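Side-chain contacts in uncharacterized protein (Bacteroides caccae, PDB 4R4K), which is of unknown function but has a cystatin-like fold, belongs to the NTF2 clan and holds polyethylene glycol chains in the crystal: residues 41-46 with 130-135; 51-56 with 121-126; 59-64 with 104-109; 109-112 with 116-119. All blocks are in the same frame, centred on the assembly; numbering follows the deposited sequence. Where two conformers were deposited one is given.

In the fold
Contacts 2, 3 and 4 gather on one half of the five-stranded antiparallel sheet, where strands 104-110 and 116-123 run side by side. Contact 4 ties these strands near their hairpin turn, contact 3 lays the loop 59-64 on strand 104-110, and contact 2 packs Phe53 at the far end of strand 116-123. The centres of contacts 2 and 3 lie about 12 Å apart, those of 3 and 4 about 13 Å. Contact 1 sits at the periphery, its centre about 15 Å from that of contact 2, where hairpin 38-51 meets the start of helix 135-152. Along the chain it encloses the others; contacts 2 and 3 contain residues lining glycol pockets.

Contact 1: residues 41-46 with 130-135; sequences LADDGE and LPIGEL
A water-bridged surface contact joins Ile132 to Leu41, Ala42 and Asp43, where the turn of hairpin 38-51 comes up against the loop leading into helix 135-152. The closest pair of CA atoms, Ala42 and Ile132, is 6.0 Å apart, leaving room between the backbones for single waters. One takes the N-H of Leu41 and donates to Leu130 O; a second donates to Leu41 O at 2.7 Å and accepts from Ile132 N; a third donates to Asp43 OD1 at 2.9 Å and accepts from Gly133 N. Direct touching falls to Ile132, a branched apolar side chain suited to a partly covered position. Its CG2 makes a van der Waals touch with Asp43 OD1 at 3.5 Å, the side chains crossing obliquely; the polar partner of OD1 here is the third water. With CG1 swung anti to the backbone N (chi1 -166°), Ile132 leaves CG2 toward the carboxylate and sends CD1 to within 4.3 Å of Ala42 CA. The small Ala42 opens a type I turn closed by Gly45 N to Ala42 O, and glycine readily accepts the positive phi at its end. Overlapping this end, Asp44 OD1 accepts from Glu46 N, from above the carboxylate plane, in an Asx turn. Ile132 also packs on Lys49 and Phe51 of strand 48-51, and Leu135, opening helix 135-152, rests on Phe51 and Tyr126.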
loop_
_atom_site.group_PDB
_atom_site.type_symbol
_atom_site.label_atom_id
_atom_site.label_comp_id
_atom_site.label_asym_id
_atom_site.label_seq_id
_atom_site.Cartn_x
_atom_site.Cartn_y
_atom_site.Cartn_z
ATOM N N LEU A 41 1.882 -16.747 -10.455
ATOM C CA LEU A 41 2.101 -18.079 -11.080
ATOM C C LEU A 41 2.196 -17.896 -12.579
ATOM O O LEU A 41 1.341 -17.237 -13.161
ATOM C CB LEU A 41 0.945 -19.054 -10.795
ATOM C CG LEU A 41 1.069 -20.235 -9.846
ATOM C CD1 LEU A 41 0.016 -21.275 -10.203
ATOM C CD2 LEU A 41 2.455 -20.847 -9.888
ATOM N N ALA A 42 3.177 -18.524 -13.207
ATOM C CA ALA A 42 3.241 -18.531 -14.675
ATOM C C ALA A 42 2.084 -19.331 -15.281
ATOM O O ALA A 42 1.376 -20.068 -14.586
ATOM C CB ALA A 42 4.572 -19.087 -15.167
ATOM N N ASP A 43 1.857 -19.149 -16.575
ATOM C CA ASP A 43 0.817 -19.909 -17.273
ATOM C C ASP A 43 1.049 -21.429 -17.177
ATOM O O ASP A 43 0.091 -22.191 -17.117
ATOM C CB ASP A 43 0.746 -19.492 -18.744
ATOM C CG ASP A 43 0.248 -18.074 -18.921
ATOM O OD1 ASP A 43 -0.376 -17.523 -17.977
ATOM O OD2 ASP A 43 0.503 -17.514 -20.007
ATOM N N ASP A 44 2.316 -21.854 -17.155
ATOM C CA ASP A 44 2.679 -23.265 -16.961
ATOM C C ASP A 44 2.052 -23.907 -15.715
ATOM O O ASP A 44 1.975 -25.132 -15.607
ATOM C CB ASP A 44 4.213 -23.441 -16.970
ATOM C CG ASP A 44 4.883 -23.067 -15.654
ATOM O OD1 ASP A 44 4.262 -22.446 -14.775
ATOM O OD2 ASP A 44 6.075 -23.393 -15.502
ATOM N N GLY A 45 1.647 -23.082 -14.752
ATOM C CA GLY A 45 0.862 -23.546 -13.606
ATOM C C GLY A 45 1.711 -24.080 -12.460
ATOM O O GLY A 45 1.172 -24.590 -11.479
ATOM N N GLU A 46 3.027 -23.925 -12.562
ATOM C CA GLU A 46 3.956 -24.431 -11.532
ATOM C C GLU A 46 4.993 -23.400 -11.083
ATOM O O GLU A 46 5.316 -23.305 -9.892
ATOM C CB GLU A 46 4.664 -25.720 -12.014
ATOM C CG GLU A 46 5.059 -25.713 -13.466
ATOM C CD GLU A 46 5.796 -26.975 -13.894
ATOM O OE1 GLU A 46 5.505 -28.061 -13.356
ATOM O OE2 GLU A 46 6.655 -26.873 -14.789
ATOM N N LEU A 130 -3.913 -12.793 -9.782
ATOM C CA LEU A 130 -3.743 -12.140 -11.068
ATOM C C LEU A 130 -2.963 -12.973 -12.085
ATOM O O LEU A 130 -1.817 -13.368 -11.828
ATOM C CB LEU A 130 -3.028 -10.813 -10.884
ATOM C CG LEU A 130 -2.847 -9.900 -12.103
ATOM C CD1 LEU A 130 -4.205 -9.366 -12.522
ATOM C CD2 LEU A 130 -1.899 -8.766 -11.759
ATOM N N PRO A 131 -3.569 -13.225 -13.266
ATOM C CA PRO A 131 -2.809 -13.925 -14.301
ATOM C C PRO A 131 -1.615 -13.096 -14.730
ATOM O O PRO A 131 -1.724 -11.885 -14.895
ATOM C CB PRO A 131 -3.813 -14.065 -15.447
ATOM C CG PRO A 131 -5.143 -13.989 -14.801
ATOM C CD PRO A 131 -4.976 -13.034 -13.660
ATOM N N ILE A 132 -0.477 -13.744 -14.905
ATOM C CA ILE A 132 0.751 -13.064 -15.272
ATOM C C ILE A 132 0.573 -12.277 -16.584
ATOM O O ILE A 132 1.154 -11.205 -16.765
ATOM C CB ILE A 132 1.899 -14.106 -15.367
ATOM C CG1 ILE A 132 3.291 -13.469 -15.422
ATOM C CG2 ILE A 132 1.699 -15.019 -16.573
ATOM C CD1 ILE A 132 4.379 -14.447 -15.005
ATOM N N GLY A 133 -0.276 -12.793 -17.480
ATOM C CA GLY A 133 -0.573 -12.138 -18.749
ATOM C C GLY A 133 -1.330 -10.820 -18.622
ATOM O O GLY A 133 -1.391 -10.059 -19.575
ATOM N N GLU A 134 -1.910 -10.570 -17.453
ATOM C CA GLU A 134 -2.636 -9.336 -17.173
ATOM C C GLU A 134 -1.808 -8.319 -16.382
ATOM O O GLU A 134 -2.287 -7.215 -16.125
ATOM C CB GLU A 134 -3.950 -9.648 -16.442
ATOM C CG GLU A 134 -4.962 -10.424 -17.293
ATOM C CD GLU A 134 -6.301 -10.657 -16.599
ATOM O OE1 GLU A 134 -6.459 -10.227 -15.434
ATOM O OE2 GLU A 134 -7.206 -11.254 -17.236
ATOM N N LEU A 135 -0.577 -8.668 -16.013
ATOM C CA LEU A 135 0.266 -7.757 -15.215
ATOM C C LEU A 135 0.518 -6.414 -15.921
ATOM O O LEU A 135 0.281 -5.350 -15.351
ATOM C CB LEU A 135 1.594 -8.402 -14.830
ATOM C CG LEU A 135 2.522 -7.483 -13.998
ATOM C CD1 LEU A 135 1.838 -7.004 -12.719
ATOM C CD2 LEU A 135 3.816 -8.199 -13.654
HETATM O O HOH W 1 -0.730 -15.522 -10.526
HETATM O O HOH W 2 -1.205 -16.455 -13.478
HETATM O O HOH W 3 -2.060 -15.214 -17.751
#

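Contact 2: residues 51-56 with 121-126; sequences FPFTKE and CYTGWY. With PEU (2,5,8,11,14,17,20,23,26,29,32,35,38,41,44,47,50,53,56,59,62,65,68,71,74,77,80-heptacosaoxadooctacontan-82-ol), chain H.
Phe53 meets Cys121, Thr123 and Tyr126 in a buried aromatic packing of the cystatin-like fold, where the chain leaving strand 48-51 passes the end of sheet strand 116-123. Phe51 ends that strand, Pro52 follows, and Phe53 points toward the second segment. Its CG stands anti to the backbone N (chi1 -160°), carrying the ring across. CE2 comes 3.6 Å from Cys121 O, and CZ lies 4.0 Å from Thr123 CG2. Tyr126 brings its edge to the Phe53 face in a T-shaped stack, centroids 5.7 Å apart and planes at 89°; the flat, apolar phenylalanine suits a site wholly inside the protein, whereas the tyrosine can also send its OH to Lys57 O. After Phe53 the chain, through Thr54, starts a 3-10 turn at Lys55 and Glu56, and Lys55 extends to a cation-pi contact with Tyr27. Across from Phe53, Thr123 divides its two branches: the methyl packs on the phenyl ring, while OG1 accepts Trp125 N in an ST turn. Trp125, next to this turn, lies against the bound polyethylene glycol, whose CCR sits over one face of the indole, 3.6 Å from Trp125 CD2 and offset toward the rim.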
loop_
_atom_site.group_PDB
_atom_site.type_symbol
_atom_site.label_atom_id
_atom_site.label_comp_id
_atom_site.label_asym_id
_atom_site.label_seq_id
_atom_site.Cartn_x
_atom_site.Cartn_y
_atom_site.Cartn_z
ATOM N N PHE A 51 8.466 -10.195 -9.677
ATOM C CA PHE A 51 8.742 -8.942 -10.335
ATOM C C PHE A 51 9.006 -7.910 -9.237
ATOM O O PHE A 51 8.240 -7.829 -8.286
ATOM C CB PHE A 51 7.536 -8.498 -11.158
ATOM C CG PHE A 51 7.102 -9.493 -12.190
ATOM C CD1 PHE A 51 6.290 -10.586 -11.865
ATOM C CD2 PHE A 51 7.526 -9.355 -13.495
ATOM C CE1 PHE A 51 5.927 -11.510 -12.845
ATOM C CE2 PHE A 51 7.172 -10.281 -14.470
ATOM C CZ PHE A 51 6.362 -11.351 -14.148
ATOM N N PRO A 52 10.076 -7.118 -9.376
ATOM C CA PRO A 52 10.364 -6.118 -8.341
ATOM C C PRO A 52 9.218 -5.126 -8.201
ATOM O O PRO A 52 8.654 -4.690 -9.200
ATOM C CB PRO A 52 11.607 -5.396 -8.870
ATOM C CG PRO A 52 12.236 -6.360 -9.818
ATOM C CD PRO A 52 11.105 -7.131 -10.432
ATOM N N PHE A 53 8.895 -4.761 -6.969
ATOM C CA PHE A 53 7.845 -3.787 -6.728
ATOM C C PHE A 53 8.491 -2.402 -6.755
ATOM O O PHE A 53 8.970 -1.897 -5.752
ATOM C CB PHE A 53 7.151 -4.087 -5.404
ATOM C CG PHE A 53 5.770 -3.479 -5.272
ATOM C CD1 PHE A 53 5.414 -2.297 -5.919
ATOM C CD2 PHE A 53 4.851 -4.074 -4.445
ATOM C CE1 PHE A 53 4.152 -1.747 -5.763
ATOM C CE2 PHE A 53 3.594 -3.522 -4.278
ATOM C CZ PHE A 53 3.239 -2.363 -4.948
ATOM N N THR A 54 8.488 -1.807 -7.938
ATOM C CA THR A 54 9.192 -0.574 -8.217
ATOM C C THR A 54 8.215 0.595 -8.391
ATOM O O THR A 54 6.990 0.424 -8.340
ATOM C CB THR A 54 10.017 -0.730 -9.507
ATOM O OG1 THR A 54 9.167 -1.234 -10.535
ATOM C CG2 THR A 54 11.161 -1.694 -9.298
ATOM N N LYS A 55 8.778 1.791 -8.551
ATOM C CA LYS A 55 7.990 3.028 -8.541
ATOM C C LYS A 55 6.892 3.036 -9.580
ATOM O O LYS A 55 5.780 3.500 -9.313
ATOM C CB LYS A 55 8.896 4.239 -8.744
ATOM C CG LYS A 55 8.168 5.568 -8.680
ATOM C CD LYS A 55 9.051 6.737 -9.085
ATOM C CE LYS A 55 8.199 7.980 -9.331
ATOM N NZ LYS A 55 8.956 9.118 -9.918
ATOM N N GLU A 56 7.181 2.520 -10.762
ATOM C CA GLU A 56 6.183 2.556 -11.831
ATOM C C GLU A 56 4.946 1.688 -11.501
ATOM O O GLU A 56 3.899 1.875 -12.089
ATOM C CB GLU A 56 6.801 2.213 -13.202
ATOM C CG GLU A 56 6.751 0.752 -13.584
ATOM C CD GLU A 56 7.788 -0.090 -12.871
ATOM O OE1 GLU A 56 8.460 0.430 -11.956
ATOM O OE2 GLU A 56 7.920 -1.287 -13.229
ATOM N N CYS A 121 4.834 -3.242 0.920
ATOM C CA CYS A 121 3.418 -3.180 0.655
ATOM C C CYS A 121 2.977 -4.449 -0.070
ATOM O O CYS A 121 3.686 -4.959 -0.941
ATOM C CB CYS A 121 3.089 -1.960 -0.183
ATOM S SG CYS A 121 1.360 -1.824 -0.714
ATOM N N TYR A 122 1.845 -4.974 0.372
ATOM C CA TYR A 122 1.086 -5.959 -0.367
ATOM C C TYR A 122 -0.163 -5.235 -0.819
ATOM O O TYR A 122 -0.838 -4.588 -0.013
ATOM C CB TYR A 122 0.693 -7.168 0.498
ATOM C CG TYR A 122 -0.303 -8.027 -0.239
ATOM C CD1 TYR A 122 0.120 -8.894 -1.262
ATOM C CD2 TYR A 122 -1.666 -7.924 0.018
ATOM C CE1 TYR A 122 -0.790 -9.654 -1.982
ATOM C CE2 TYR A 122 -2.592 -8.680 -0.690
ATOM C CZ TYR A 122 -2.149 -9.537 -1.698
ATOM O OH TYR A 122 -3.032 -10.294 -2.408
ATOM N N THR A 123 -0.462 -5.312 -2.104
ATOM C CA THR A 123 -1.733 -4.801 -2.605
ATOM C C THR A 123 -2.448 -5.797 -3.492
ATOM O O THR A 123 -1.834 -6.443 -4.344
ATOM C CB THR A 123 -1.566 -3.454 -3.326
ATOM O OG1 THR A 123 -2.815 -3.076 -3.921
ATOM C CG2 THR A 123 -0.515 -3.515 -4.403
ATOM N N GLY A 124 -3.757 -5.920 -3.284
ATOM C CA GLY A 124 -4.591 -6.777 -4.117
ATOM C C GLY A 124 -4.583 -6.404 -5.597
ATOM O O GLY A 124 -5.049 -7.171 -6.403
ATOM N N TRP A 125 -4.121 -5.202 -5.957
ATOM C CA TRP A 125 -3.929 -4.868 -7.387
ATOM C C TRP A 125 -3.046 -5.915 -8.076
ATOM O O TRP A 125 -3.243 -6.215 -9.246
ATOM C CB TRP A 125 -3.275 -3.500 -7.551
ATOM C CG TRP A 125 -4.174 -2.324 -7.565
ATOM C CD1 TRP A 125 -4.313 -1.394 -6.581
ATOM C CD2 TRP A 125 -5.010 -1.889 -8.656
ATOM N NE1 TRP A 125 -5.200 -0.434 -6.985
ATOM C CE2 TRP A 125 -5.639 -0.717 -8.250
ATOM C CE3 TRP A 125 -5.286 -2.388 -9.931
ATOM C CZ2 TRP A 125 -6.537 -0.024 -9.078
ATOM C CZ3 TRP A 125 -6.196 -1.713 -10.751
ATOM C CH2 TRP A 125 -6.800 -0.548 -10.317
ATOM N N TYR A 126 -2.060 -6.414 -7.335
ATOM C CA TYR A 126 -1.148 -7.419 -7.795
ATOM C C TYR A 126 -1.254 -8.708 -6.974
ATOM O O TYR A 126 -0.257 -9.326 -6.600
ATOM C CB TYR A 126 0.270 -6.888 -7.767
ATOM C CG TYR A 126 0.448 -5.552 -8.461
ATOM C CD1 TYR A 126 0.169 -5.407 -9.796
ATOM C CD2 TYR A 126 0.887 -4.441 -7.767
ATOM C CE1 TYR A 126 0.331 -4.188 -10.417
ATOM C CE2 TYR A 126 1.051 -3.208 -8.373
ATOM C CZ TYR A 126 0.767 -3.083 -9.693
ATOM O OH TYR A 126 0.951 -1.881 -10.311
HETATM O OCP PEU H . -9.490 -4.359 -8.148
HETATM C CCQ PEU H . -8.264 -3.635 -8.216
HETATM C CCR PEU H . -7.559 -3.686 -6.866
HETATM O OCS PEU H . -8.412 -3.159 -5.847
HETATM C CCT PEU H . -8.617 -4.056 -4.742
HETATM C CCU PEU H . -7.382 -4.118 -3.848
HETATM O OCV PEU H . -7.031 -2.788 -3.473
HETATM C CCW PEU H . -6.103 -2.711 -2.397
HETATM C CCX PEU H . -5.404 -1.364 -2.467
HETATM O OCY PEU H . -6.335 -0.276 -2.435
HETATM C CCZ PEU H . -5.729 1.030 -2.436
HETATM C CDA PEU H . -5.113 1.399 -3.788
HETATM O ODB PEU H . -5.543 2.688 -4.226
HETATM C CDC PEU H . -6.016 2.735 -5.577
HETATM C CDD PEU H . -7.402 2.089 -5.644
HETATM O ODE PEU H . -8.107 2.511 -6.815
#

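Contact 3: residues 59-64 with 104-109; sequences PLLDSE and LRVEFE. With PEU (2,5,8,11,14,17,20,23,26,29,32,35,38,41,44,47,50,53,56,59,62,65,68,71,74,77,80-heptacosaoxadooctacontan-82-ol), chain J; ACT (acetate ion), chain G.
Leu61 points from the irregular loop 59-64 toward the strand 104-109, its CA 9.9 Å from that of Val106, a gap spanned only by side chains. Leu61 and Val106 meet tip to tip, CD1 to CG2 at 3.9 Å, while Leu61 CD2 reaches Leu104 CD2 at 4.3 Å. Branched apolar residues suit this buried place, and Leu61 also borders a bound glycol chain. On the loop, Glu64 OE1 accepts from ODE of another glycol at 3.1 Å. On the other side of the strand, Arg105 extends from CG to NE and donates from NH2, in the guanidinium plane, to OXT of an acetate, probably from the crystallisation liquor, at 3.1 Å; its NE bond to the same oxygen is weak. A long salt bridge runs from Arg105 NH1 to Glu107 OE1, 3.9 Å. A leucine in place of Arg105 would probably leave the acetate without these guanidinium donors and cost Glu107 this long ion pair. The contact thus divides by chemistry: hydrocarbon toward the loop, charge on the reverse face.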
loop_
_atom_site.group_PDB
_atom_site.type_symbol
_atom_site.label_atom_id
_atom_site.label_comp_id
_atom_site.label_asym_id
_atom_site.label_seq_id
_atom_site.Cartn_x
_atom_site.Cartn_y
_atom_site.Cartn_z
ATOM N N PRO A 59 0.633 1.952 -6.602
ATOM C CA PRO A 59 -0.650 2.668 -6.530
ATOM C C PRO A 59 -0.650 3.711 -5.417
ATOM O O PRO A 59 -0.511 3.355 -4.248
ATOM C CB PRO A 59 -1.671 1.554 -6.205
ATOM C CG PRO A 59 -0.897 0.260 -6.281
ATOM C CD PRO A 59 0.520 0.627 -5.996
ATOM N N LEU A 60 -0.891 4.967 -5.774
ATOM C CA LEU A 60 -0.944 6.033 -4.805
ATOM C C LEU A 60 -2.088 5.832 -3.811
ATOM O O LEU A 60 -3.216 5.527 -4.214
ATOM C CB LEU A 60 -1.039 7.382 -5.522
ATOM C CG LEU A 60 0.215 7.783 -6.321
ATOM C CD1 LEU A 60 -0.111 8.858 -7.343
ATOM C CD2 LEU A 60 1.333 8.264 -5.412
ATOM N N LEU A 61 -1.763 6.030 -2.534
ATOM C CA LEU A 61 -2.686 5.819 -1.414
ATOM C C LEU A 61 -3.261 7.138 -0.916
ATOM O O LEU A 61 -2.523 8.088 -0.678
ATOM C CB LEU A 61 -1.953 5.156 -0.263
ATOM C CG LEU A 61 -1.476 3.748 -0.591
ATOM C CD1 LEU A 61 -0.619 3.243 0.548
ATOM C CD2 LEU A 61 -2.629 2.795 -0.883
ATOM N N ASP A 62 -4.588 7.206 -0.814
ATOM C CA ASP A 62 -5.248 8.425 -0.369
ATOM C C ASP A 62 -5.686 8.371 1.080
ATOM O O ASP A 62 -5.558 7.337 1.727
ATOM C CB ASP A 62 -6.389 8.800 -1.323
ATOM C CG ASP A 62 -7.580 7.871 -1.262
ATOM O OD1 ASP A 62 -7.733 7.076 -0.308
ATOM O OD2 ASP A 62 -8.417 7.964 -2.191
ATOM N N SER A 63 -6.187 9.492 1.586
ATOM C CA SER A 63 -6.503 9.605 3.020
ATOM C C SER A 63 -7.640 8.682 3.422
ATOM O O SER A 63 -7.634 8.136 4.517
ATOM C CB SER A 63 -6.842 11.041 3.402
ATOM O OG SER A 63 -7.949 11.504 2.681
ATOM N N GLU A 64 -8.621 8.511 2.542
ATOM C CA GLU A 64 -9.749 7.647 2.828
ATOM C C GLU A 64 -9.299 6.194 3.008
ATOM O O GLU A 64 -9.773 5.489 3.903
ATOM C CB GLU A 64 -10.790 7.760 1.700
ATOM C CG GLU A 64 -11.443 9.133 1.601
ATOM C CD GLU A 64 -10.619 10.228 0.895
ATOM O OE1 GLU A 64 -9.524 9.962 0.328
ATOM O OE2 GLU A 64 -11.080 11.396 0.911
ATOM N N LEU A 104 -4.779 -5.249 1.398
ATOM C CA LEU A 104 -3.753 -4.203 1.514
ATOM C C LEU A 104 -2.982 -4.383 2.814
ATOM O O LEU A 104 -3.588 -4.552 3.865
ATOM C CB LEU A 104 -4.362 -2.778 1.463
ATOM C CG LEU A 104 -3.417 -1.566 1.603
ATOM C CD1 LEU A 104 -2.494 -1.438 0.415
ATOM C CD2 LEU A 104 -4.168 -0.245 1.777
ATOM N N ARG A 105 -1.654 -4.330 2.738
ATOM C CA ARG A 105 -0.805 -4.241 3.905
ATOM C C ARG A 105 0.286 -3.248 3.547
ATOM O O ARG A 105 0.937 -3.401 2.516
ATOM C CB ARG A 105 -0.207 -5.600 4.278
ATOM C CG ARG A 105 0.718 -5.685 5.488
ATOM C CD ARG A 105 1.483 -6.982 5.489
ATOM N NE ARG A 105 2.251 -7.126 6.723
ATOM C CZ ARG A 105 3.484 -6.662 6.905
ATOM N NH1 ARG A 105 4.113 -5.992 5.943
ATOM N NH2 ARG A 105 4.092 -6.870 8.068
ATOM N N VAL A 106 0.429 -2.208 4.371
ATOM C CA VAL A 106 1.463 -1.206 4.177
ATOM C C VAL A 106 2.305 -1.119 5.446
ATOM O O VAL A 106 1.779 -1.014 6.559
ATOM C CB VAL A 106 0.874 0.189 3.903
ATOM C CG1 VAL A 106 1.981 1.143 3.463
ATOM C CG2 VAL A 106 -0.233 0.107 2.871
ATOM N N GLU A 107 3.618 -1.220 5.264
ATOM C CA GLU A 107 4.564 -1.193 6.364
ATOM C C GLU A 107 5.346 0.109 6.327
ATOM O O GLU A 107 5.962 0.443 5.298
ATOM C CB GLU A 107 5.534 -2.372 6.265
ATOM C CG GLU A 107 6.516 -2.441 7.425
ATOM C CD GLU A 107 7.386 -3.681 7.396
ATOM O OE1 GLU A 107 7.576 -4.258 6.316
ATOM O OE2 GLU A 107 7.900 -4.063 8.461
ATOM N N PHE A 108 5.317 0.833 7.447
ATOM C CA PHE A 108 5.962 2.127 7.599
ATOM C C PHE A 108 7.062 2.017 8.645
ATOM O O PHE A 108 6.895 1.343 9.671
ATOM C CB PHE A 108 4.996 3.167 8.143
ATOM C CG PHE A 108 3.810 3.424 7.280
ATOM C CD1 PHE A 108 3.846 4.396 6.280
ATOM C CD2 PHE A 108 2.652 2.730 7.501
ATOM C CE1 PHE A 108 2.724 4.640 5.522
ATOM C CE2 PHE A 108 1.533 2.962 6.745
ATOM C CZ PHE A 108 1.562 3.930 5.763
ATOM N N GLU A 109 8.199 2.637 8.358
ATOM C CA GLU A 109 9.298 2.662 9.314
ATOM C C GLU A 109 9.857 4.070 9.377
ATOM O O GLU A 109 9.975 4.752 8.344
ATOM C CB GLU A 109 10.377 1.649 8.928
ATOM C CG GLU A 109 9.907 0.222 9.088
ATOM C CD GLU A 109 10.999 -0.816 8.904
ATOM O OE1 GLU A 109 12.050 -0.493 8.308
ATOM O OE2 GLU A 109 10.785 -1.966 9.348
HETATM O OCV PEU J . -13.342 9.860 -8.878
HETATM C CCW PEU J . -12.037 9.319 -8.754
HETATM C CCX PEU J . -11.307 9.939 -7.578
HETATM O OCY PEU J . -10.272 9.027 -7.207
HETATM C CCZ PEU J . -8.942 9.425 -7.547
HETATM C CDA PEU J . -8.105 9.254 -6.291
HETATM O ODB PEU J . -8.400 10.324 -5.403
HETATM C CDC PEU J . -8.190 10.055 -4.012
HETATM C CDD PEU J . -9.268 10.719 -3.150
HETATM O ODE PEU J . -8.678 11.602 -2.182
HETATM C C ACT G . 1.947 -9.854 9.226
HETATM O O ACT G . 2.742 -10.812 9.166
HETATM O OXT ACT G . 2.268 -8.769 9.757
HETATM C CH3 ACT G . 0.576 -10.016 8.638
#

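Contact 4: residues 109-112 with 116-119; sequences EQAA and WYVV
Glu109 and Tyr117 form an antiparallel hydrogen-bonded pair: Glu109 N to Tyr117 O and Tyr117 N to Glu109 O, both 2.9 Å. The first is nearly collinear with the carbonyl, the second tilted 25° from its plane. Gln110 and Trp116 are a non-hydrogen-bonded pair with CA atoms 4.2 Å apart. Trp116 CG lies anti to its carbonyl carbon (chi1 -72°), which brings the indole against Gln110 in a CH-pi contact, Gln110 CB 3.6 Å from the centroid of the six-membered ring, over its face. The broad, flat indole suits this place by offering a face to that CH2; its NE1 bonds Glu10 O, and Gln110 NE2 bonds Ser8 O. An alanine in place of Trp116 is likely to uncover Gln110 CB and leave Glu10 O without its indole donor. Glu109 and Tyr117 project from the other face; Ala111 CB meets Tyr117 CE1 at 3.8 Å, and Glu109 CG lies 3.8 Å from Val119 CG2. These are the pairings of a beta hairpin joining strand 104-110 to the outermost strand 116-123.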
loop_
_atom_site.group_PDB
_atom_site.type_symbol
_atom_site.label_atom_id
_atom_site.label_comp_id
_atom_site.label_asym_id
_atom_site.label_seq_id
_atom_site.Cartn_x
_atom_site.Cartn_y
_atom_site.Cartn_z
ATOM N N GLU A 109 8.199 2.637 8.358
ATOM C CA GLU A 109 9.298 2.662 9.314
ATOM C C GLU A 109 9.857 4.070 9.377
ATOM O O GLU A 109 9.975 4.752 8.344
ATOM C CB GLU A 109 10.377 1.649 8.928
ATOM C CG GLU A 109 9.907 0.222 9.088
ATOM C CD GLU A 109 10.999 -0.816 8.904
ATOM O OE1 GLU A 109 12.050 -0.493 8.308
ATOM O OE2 GLU A 109 10.785 -1.966 9.348
ATOM N N GLN A 110 10.191 4.493 10.591
ATOM C CA GLN A 110 10.833 5.751 10.786
ATOM C C GLN A 110 12.327 5.475 10.716
ATOM O O GLN A 110 12.882 4.730 11.535
ATOM C CB GLN A 110 10.446 6.390 12.111
ATOM C CG GLN A 110 10.861 7.851 12.157
ATOM C CD GLN A 110 10.862 8.417 13.553
ATOM O OE1 GLN A 110 11.492 7.863 14.426
ATOM N NE2 GLN A 110 10.171 9.502 13.763
ATOM N N ALA A 111 12.952 6.079 9.716
ATOM C CA ALA A 111 14.350 5.824 9.410
ATOM C C ALA A 111 15.291 6.577 10.366
ATOM O O ALA A 111 14.847 7.389 11.180
ATOM C CB ALA A 111 14.641 6.225 7.989
ATOM N N ALA A 112 16.588 6.282 10.273
ATOM C CA ALA A 112 17.588 6.907 11.146
ATOM C C ALA A 112 17.608 8.435 11.053
ATOM O O ALA A 112 17.884 9.098 12.045
ATOM C CB ALA A 112 18.983 6.340 10.878
ATOM N N TRP A 116 9.603 9.259 8.109
ATOM C CA TRP A 116 8.827 8.053 7.845
ATOM C C TRP A 116 8.859 7.684 6.369
ATOM O O TRP A 116 8.790 8.557 5.496
ATOM C CB TRP A 116 7.389 8.245 8.287
ATOM C CG TRP A 116 7.222 8.258 9.768
ATOM C CD1 TRP A 116 7.147 9.355 10.567
ATOM C CD2 TRP A 116 7.037 7.126 10.619
ATOM N NE1 TRP A 116 6.957 8.974 11.864
ATOM C CE2 TRP A 116 6.873 7.611 11.929
ATOM C CE3 TRP A 116 7.006 5.749 10.407
ATOM C CZ2 TRP A 116 6.695 6.768 13.029
ATOM C CZ3 TRP A 116 6.806 4.912 11.491
ATOM C CH2 TRP A 116 6.650 5.423 12.790
ATOM N N TYR A 117 8.964 6.389 6.121
ATOM C CA TYR A 117 8.902 5.825 4.791
ATOM C C TYR A 117 8.043 4.574 4.775
ATOM O O TYR A 117 7.964 3.835 5.768
ATOM C CB TYR A 117 10.279 5.395 4.313
ATOM C CG TYR A 117 11.243 6.495 4.159
ATOM C CD1 TYR A 117 11.983 6.907 5.242
ATOM C CD2 TYR A 117 11.454 7.125 2.935
ATOM C CE1 TYR A 117 12.876 7.927 5.103
ATOM C CE2 TYR A 117 12.344 8.163 2.793
ATOM C CZ TYR A 117 13.063 8.540 3.895
ATOM O OH TYR A 117 13.938 9.571 3.796
ATOM N N VAL A 118 7.451 4.335 3.614
ATOM C CA VAL A 118 6.896 3.022 3.313
ATOM C C VAL A 118 8.048 2.137 2.864
ATOM O O VAL A 118 8.804 2.525 1.979
ATOM C CB VAL A 118 5.831 3.099 2.219
ATOM C CG1 VAL A 118 5.452 1.693 1.751
ATOM C CG2 VAL A 118 4.623 3.835 2.758
ATOM N N VAL A 119 8.199 0.991 3.520
ATOM C CA VAL A 119 9.241 0.028 3.159
ATOM C C VAL A 119 8.723 -1.263 2.550
ATOM O O VAL A 119 9.495 -2.007 1.938
ATOM C CB VAL A 119 10.161 -0.298 4.346
ATOM C CG1 VAL A 119 10.876 0.964 4.826
ATOM C CG2 VAL A 119 9.404 -0.976 5.476
#